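PDB 6HHE: odorant binding protein OBP69a from Ceratitis capitata, which probably binds odorants as a secreted carrier protein of the insect PBP/GOBP family. Local coordinates for residues C97-A100 with F101-E105. Sequence-based numbering, arbitrary orientation.
Sequences CETA and FLTTE
T103 and T104 each bond twice to a carbonyl oxygen one turn back, on T99 and A100, a worked example of how buried threonines satisfy their hydroxyls within a helix. T103 OG1 donates to T99 O at 2.8 Å, while T103 N reaches the same oxygen at 2.9 Å from the opposite face of the carbonyl plane. T104 repeats the pattern on A100 O, with OG1 and N both at 2.9 Å. In both threonines OG1 stands anti to the carbonyl carbon (chi1 -58° in T103), which swings the hydroxyl back over the preceding turn. The main-chain i to i+4 series also includes F101 N to C97 O and a bond from L102 N to E98 O, nearly straight at the hydrogen (N-H...O 176°).

Carbon-to-oxygen contacts fill in around these bonds: L102 CG lies 3.3 Å from E98 O, and T99 CG2 lies 3.9 Å from T103 OG1, the two threonines pointing the same way. A valine in place of T103 would probably cost T99 O its second donor and leave Q91 N, in the preceding loop, without its hydroxyl partner.

These turns of helix 96-110 pack on helix 42-55: C97 is disulfide-bonded to C46, K45 forms a salt bridge with E98 and a cation-pi contact with F101, and A100 touches H49 and L52.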
ATOM      1  N   CYS A  97     -10.163   3.495  -3.000  1.00 28.71           N
ATOM      2  CA  CYS A  97      -9.656   3.327  -1.647  1.00 25.27           C
ATOM      3  C   CYS A  97      -9.945   1.925  -1.144  1.00 26.37           C
ATOM      4  O   CYS A  97      -9.063   1.308  -0.542  1.00 23.17           O
ATOM      5  CB  CYS A  97     -10.222   4.357  -0.658  1.00 24.39           C
ATOM      6  SG  CYS A  97      -9.941   6.181  -1.008  1.00 33.56           S
ATOM      7  N   GLU A  98     -11.148   1.391  -1.400  1.00 25.34           N
ATOM      8  CA  GLU A  98     -11.449   0.015  -0.991  1.00 23.69           C
ATOM      9  C   GLU A  98     -10.550  -0.985  -1.717  1.00 24.26           C
ATOM     10  O   GLU A  98     -10.029  -1.924  -1.099  1.00 24.67           O
ATOM     11  CB  GLU A  98     -12.904  -0.365  -1.271  1.00 25.14           C
ATOM     12  CG  GLU A  98     -13.938   0.572  -0.706  1.00 31.01           C
ATOM     13  CD  GLU A  98     -13.957   0.607   0.802  1.00 39.53           C
ATOM     14  OE1 GLU A  98     -14.515   1.587   1.359  1.00 39.81           O
ATOM     15  OE2 GLU A  98     -13.435  -0.338   1.440  1.00 33.72           O
ATOM     16  N   THR A  99     -10.359  -0.827  -3.033  1.00 24.78           N
ATOM     17  CA  THR A  99      -9.439  -1.704  -3.761  1.00 25.09           C
ATOM     18  C   THR A  99      -8.032  -1.637  -3.182  1.00 20.97           C
ATOM     19  O   THR A  99      -7.385  -2.677  -2.993  1.00 22.37           O
ATOM     20  CB  THR A  99      -9.386  -1.345  -5.243  1.00 25.21           C
ATOM     21  OG1 THR A  99     -10.700  -1.481  -5.798  1.00 28.48           O
ATOM     22  CG2 THR A  99      -8.466  -2.273  -5.988  1.00 26.52           C
ATOM     23  N   ALA A 100      -7.522  -0.427  -2.912  1.00 21.08           N
ATOM     24  CA  ALA A 100      -6.177  -0.343  -2.341  1.00 19.28           C
ATOM     25  C   ALA A 100      -6.102  -1.099  -1.021  1.00 22.78           C
ATOM     26  O   ALA A 100      -5.115  -1.810  -0.756  1.00 21.67           O
ATOM     27  CB  ALA A 100      -5.784   1.117  -2.119  1.00 21.84           C
ATOM     28  N   PHE A 101      -7.138  -0.965  -0.189  1.00 22.99           N
ATOM     29  CA  PHE A 101      -7.150  -1.593   1.130  1.00 20.25           C
ATOM     30  C   PHE A 101      -7.212  -3.096   1.021  1.00 18.77           C
ATOM     31  O   PHE A 101      -6.409  -3.798   1.662  1.00 19.67           O
ATOM     32  CB  PHE A 101      -8.347  -1.084   1.926  1.00 20.26           C
ATOM     33  CG  PHE A 101      -8.374  -1.511   3.374  1.00 22.90           C
ATOM     34  CD1 PHE A 101      -7.615  -0.835   4.315  1.00 22.18           C
ATOM     35  CD2 PHE A 101      -9.208  -2.526   3.782  1.00 29.40           C
ATOM     36  CE1 PHE A 101      -7.713  -1.170   5.691  1.00 24.88           C
ATOM     37  CE2 PHE A 101      -9.274  -2.893   5.130  1.00 26.95           C
ATOM     38  CZ  PHE A 101      -8.518  -2.225   6.059  1.00 25.57           C
ATOM     39  N   LEU A 102      -8.165  -3.607   0.231  1.00 21.61           N
ATOM     40  CA  LEU A 102      -8.306  -5.062   0.073  1.00 21.30           C
ATOM     41  C   LEU A 102      -7.052  -5.675  -0.541  1.00 21.44           C
ATOM     42  O   LEU A 102      -6.628  -6.770  -0.133  1.00 22.37           O
ATOM     43  CB  LEU A 102      -9.526  -5.362  -0.795  1.00 24.56           C
ATOM     44  CG  LEU A 102     -10.859  -4.980  -0.161  1.00 25.34           C
ATOM     45  CD1 LEU A 102     -11.917  -5.069  -1.255  1.00 30.06           C
ATOM     46  CD2 LEU A 102     -11.166  -5.878   1.020  1.00 25.87           C
ATOM     47  N   THR A 103      -6.459  -4.996  -1.540  1.00 19.59           N
ATOM     48  CA  THR A 103      -5.253  -5.526  -2.158  1.00 19.75           C
ATOM     49  C   THR A 103      -4.120  -5.539  -1.147  1.00 19.94           C
ATOM     50  O   THR A 103      -3.375  -6.525  -1.059  1.00 19.79           O
ATOM     51  CB  THR A 103      -4.896  -4.714  -3.407  1.00 20.50           C
ATOM     52  OG1 THR A 103      -6.027  -4.761  -4.309  1.00 22.94           O
ATOM     53  CG2 THR A 103      -3.689  -5.303  -4.123  1.00 21.98           C
ATOM     54  N   THR A 104      -4.026  -4.495  -0.305  1.00 19.29           N
ATOM     55  CA  THR A 104      -2.949  -4.445   0.682  1.00 18.08           C
ATOM     56  C   THR A 104      -3.165  -5.475   1.789  1.00 19.65           C
ATOM     57  O   THR A 104      -2.171  -6.038   2.284  1.00 20.27           O
ATOM     58  CB  THR A 104      -2.823  -3.028   1.247  1.00 19.50           C
ATOM     59  OG1 THR A 104      -2.432  -2.154   0.191  1.00 20.98           O
ATOM     60  CG2 THR A 104      -1.766  -2.977   2.330  1.00 20.44           C
ATOM     61  N   GLU A 105      -4.428  -5.766   2.119  1.00 21.29           N
ATOM     62  CA  GLU A 105      -4.695  -6.858   3.052  1.00 21.61           C
ATOM     63  C   GLU A 105      -4.141  -8.153   2.503  1.00 21.32           C
ATOM     64  O   GLU A 105      -3.546  -8.958   3.254  1.00 21.68           O
ATOM     65  CB  GLU A 105      -6.190  -7.001   3.317  1.00 22.26           C
ATOM     66  CG  GLU A 105      -6.687  -5.981   4.291  1.00 34.45           C
ATOM     67  CD  GLU A 105      -8.131  -6.195   4.652  1.00 59.65           C
ATOM     68  OE1 GLU A 105      -8.959  -6.357   3.728  1.00 64.59           O
ATOM     69  OE2 GLU A 105      -8.427  -6.224   5.863  1.00 63.97           O
TER